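Local coordinates for AT-less polyketide synthase (Streptomyces platensis subsp. rosaceus, PDB 4TKT), which probably catalyses decarboxylative chain elongation as the KS6 ketosynthase domain of the MgsF polyketide synthase, in isomigrastatin biosynthesis, at residues A[198-203]-A[258-263]. Numbering follows the deposited sequence.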
ATOM      1  N   ALA A 198      -7.551  -4.838 -15.873  1.00 34.31           N
ATOM      2  CA  ALA A 198      -8.267  -4.857 -17.144  1.00 28.34           C
ATOM      3  C   ALA A 198      -7.606  -3.926 -18.151  1.00 28.34           C
ATOM      4  O   ALA A 198      -7.477  -4.262 -19.326  1.00 37.10           O
ATOM      5  CB  ALA A 198      -9.724  -4.470 -16.940  1.00 27.89           C
ATOM      6  N   ALA A 199      -7.188  -2.755 -17.680  1.00 31.01           N
ATOM      7  CA  ALA A 199      -6.538  -1.766 -18.531  1.00 31.11           C
ATOM      8  C   ALA A 199      -5.196  -2.280 -19.049  1.00 36.46           C
ATOM      9  O   ALA A 199      -4.851  -2.081 -20.214  1.00 40.20           O
ATOM     10  CB  ALA A 199      -6.354  -0.458 -17.779  1.00 26.14           C
ATOM     11  N   LEU A 200      -4.444  -2.941 -18.175  1.00 33.88           N
ATOM     12  CA  LEU A 200      -3.157  -3.520 -18.552  1.00 29.83           C
ATOM     13  C   LEU A 200      -3.337  -4.649 -19.559  1.00 33.58           C
ATOM     14  O   LEU A 200      -2.607  -4.730 -20.544  1.00 43.16           O
ATOM     15  CB  LEU A 200      -2.416  -4.033 -17.317  1.00 29.20           C
ATOM     16  CG  LEU A 200      -1.932  -2.973 -16.327  1.00 28.43           C
ATOM     17  CD1 LEU A 200      -1.377  -3.631 -15.078  1.00 29.90           C
ATOM     18  CD2 LEU A 200      -0.885  -2.083 -16.976  1.00 27.84           C
ATOM     19  N   GLN A 201      -4.310  -5.516 -19.300  1.00 33.83           N
ATOM     20  CA  GLN A 201      -4.617  -6.632 -20.189  1.00 36.88           C
ATOM     21  C   GLN A 201      -5.051  -6.135 -21.565  1.00 40.51           C
ATOM     22  O   GLN A 201      -4.757  -6.757 -22.587  1.00 41.42           O
ATOM     23  CB  GLN A 201      -5.711  -7.513 -19.575  1.00 32.20           C
ATOM     24  CG  GLN A 201      -6.065  -8.748 -20.393  1.00 46.19           C
ATOM     25  CD  GLN A 201      -7.312  -9.454 -19.878  1.00 56.03           C
ATOM     26  OE1 GLN A 201      -8.312  -8.813 -19.552  1.00 59.77           O
ATOM     27  NE2 GLN A 201      -7.253 -10.781 -19.799  1.00 59.83           N
ATOM     28  N   ARG A 202      -5.744  -5.001 -21.578  1.00 43.55           N
ATOM     29  CA  ARG A 202      -6.298  -4.433 -22.802  1.00 42.94           C
ATOM     30  C   ARG A 202      -5.267  -3.595 -23.555  1.00 38.98           C
ATOM     31  O   ARG A 202      -5.442  -3.294 -24.737  1.00 34.10           O
ATOM     32  CB  ARG A 202      -7.524  -3.588 -22.465  1.00 49.56           C
ATOM     33  CG  ARG A 202      -8.412  -3.230 -23.637  1.00 57.84           C
ATOM     34  CD  ARG A 202      -9.613  -2.452 -23.136  1.00 66.76           C
ATOM     35  NE  ARG A 202     -10.461  -1.964 -24.216  1.00 76.35           N
ATOM     36  CZ  ARG A 202     -11.463  -1.111 -24.039  1.00 80.08           C
ATOM     37  NH1 ARG A 202     -11.734  -0.650 -22.827  1.00 74.73           N
ATOM     38  NH2 ARG A 202     -12.190  -0.715 -25.074  1.00 87.36           N
ATOM     39  N   GLY A 203      -4.198  -3.214 -22.864  1.00 38.98           N
ATOM     40  CA  GLY A 203      -3.132  -2.440 -23.473  1.00 37.19           C
ATOM     41  C   GLY A 203      -3.350  -0.940 -23.399  1.00 39.75           C
ATOM     42  O   GLY A 203      -2.747  -0.185 -24.159  1.00 38.62           O
ATOM     43  N   LEU A 258       1.399  -2.182 -10.783  1.00 33.13           N
ATOM     44  CA  LEU A 258       1.021  -3.378 -11.527  1.00 30.07           C
ATOM     45  C   LEU A 258       1.591  -3.388 -12.940  1.00 31.51           C
ATOM     46  O   LEU A 258       1.762  -2.341 -13.563  1.00 32.14           O
ATOM     47  CB  LEU A 258      -0.501  -3.508 -11.579  1.00 26.58           C
ATOM     48  CG  LEU A 258      -1.190  -3.594 -10.220  1.00 29.49           C
ATOM     49  CD1 LEU A 258      -2.680  -3.822 -10.398  1.00 30.47           C
ATOM     50  CD2 LEU A 258      -0.567  -4.697  -9.384  1.00 26.45           C
ATOM     51  N   ARG A 259       1.855  -4.587 -13.446  1.00 28.85           N
ATOM     52  CA  ARG A 259       2.539  -4.755 -14.719  1.00 30.70           C
ATOM     53  C   ARG A 259       2.371  -6.181 -15.244  1.00 34.71           C
ATOM     54  O   ARG A 259       2.382  -7.129 -14.462  1.00 36.74           O
ATOM     55  CB  ARG A 259       4.021  -4.420 -14.551  1.00 39.66           C
ATOM     56  CG  ARG A 259       4.803  -4.386 -15.831  1.00 43.34           C
ATOM     57  CD  ARG A 259       6.174  -3.789 -15.618  1.00 36.60           C
ATOM     58  NE  ARG A 259       6.799  -3.480 -16.895  1.00 40.13           N
ATOM     59  CZ  ARG A 259       8.056  -3.082 -17.031  1.00 45.24           C
ATOM     60  NH1 ARG A 259       8.824  -2.951 -15.959  1.00 42.20           N
ATOM     61  NH2 ARG A 259       8.543  -2.820 -18.236  1.00 55.38           N
ATOM     62  N   PRO A 260       2.193  -6.337 -16.569  1.00 36.51           N
ATOM     63  CA  PRO A 260       2.160  -7.678 -17.166  1.00 33.46           C
ATOM     64  C   PRO A 260       3.411  -8.473 -16.811  1.00 40.20           C
ATOM     65  O   PRO A 260       4.519  -7.961 -16.964  1.00 40.65           O
ATOM     66  CB  PRO A 260       2.095  -7.394 -18.668  1.00 34.10           C
ATOM     67  CG  PRO A 260       1.435  -6.067 -18.762  1.00 32.73           C
ATOM     68  CD  PRO A 260       1.901  -5.287 -17.561  1.00 31.56           C
ATOM     69  N   LEU A 261       3.225  -9.704 -16.343  1.00 42.06           N
ATOM     70  CA  LEU A 261       4.314 -10.521 -15.813  1.00 36.52           C
ATOM     71  C   LEU A 261       5.499 -10.649 -16.768  1.00 45.11           C
ATOM     72  O   LEU A 261       6.651 -10.589 -16.343  1.00 47.07           O
ATOM     73  CB  LEU A 261       3.794 -11.915 -15.454  1.00 37.48           C
ATOM     74  CG  LEU A 261       4.799 -12.857 -14.791  1.00 38.73           C
ATOM     75  CD1 LEU A 261       5.439 -12.190 -13.586  1.00 37.80           C
ATOM     76  CD2 LEU A 261       4.115 -14.147 -14.384  1.00 39.57           C
ATOM     77  N   ALA A 262       5.212 -10.821 -18.053  1.00 44.63           N
ATOM     78  CA  ALA A 262       6.261 -10.969 -19.057  1.00 45.93           C
ATOM     79  C   ALA A 262       7.160  -9.738 -19.112  1.00 44.74           C
ATOM     80  O   ALA A 262       8.380  -9.853 -19.240  1.00 49.42           O
ATOM     81  CB  ALA A 262       5.650 -11.238 -20.422  1.00 41.00           C
ATOM     82  N   ASP A 263       6.548  -8.563 -19.008  1.00 39.68           N
ATOM     83  CA  ASP A 263       7.279  -7.303 -19.076  1.00 37.63           C
ATOM     84  C   ASP A 263       8.123  -7.080 -17.826  1.00 40.15           C
ATOM     85  O   ASP A 263       9.236  -6.562 -17.905  1.00 42.13           O
ATOM     86  CB  ASP A 263       6.308  -6.138 -19.271  1.00 42.87           C
ATOM     87  CG  ASP A 263       5.392  -6.341 -20.461  1.00 50.33           C
ATOM     88  OD1 ASP A 263       5.448  -7.427 -21.072  1.00 53.06           O
ATOM     89  OD2 ASP A 263       4.605  -5.424 -20.776  1.00 55.69           O
TER
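Arg259 NH1 is gripped by Asp269 through a salt bridge and by the hydroxyl of Tyr111 through a weak hydrogen bond, while NH2 of the same guanidinium pairs with Asp267. The carbonyl O of Asp263 sits over the middle of one guanidinium face of Arg259, 3.7 Å from its plane. The side chain of Arg259 leaves the backbone away from helix 198-202, and what the residue offers Leu200 is backbone: its N lies 3.7 Å from Leu200 CD1. The example illustrates how a strand can keep its polar anchorage on one side and give the other to apolar packing. Leu200 alone carries the helix's share. Its CG stands anti to the carbonyl carbon (chi1 -68°), on the side of the strand, and both methyls make contact there, dividing the work. CD1 presses on Leu258, 3.6 Å from its CB, the two side chains crossing at about a right angle; CD2 reaches the ring of Pro260 more loosely, 4.3 Å from CD. Ile9 of the adjoining strand 9-17 touches both leucines, and Ala208 adds to the cover of Leu200. Both segments change course close by. The helix ends in a Schellman motif with Gly203, at positive phi, as the C' residue, whereas Pro260 ends the strand and occupies the N-cap position of helix 261-266. The axes of the short pieces 198-202 and 258-260 approach to 8.5 Å and run in broadly the same direction, 28° apart, the helix-on-sheet layering of the thiolase fold in the N-terminal half of a ketosynthase.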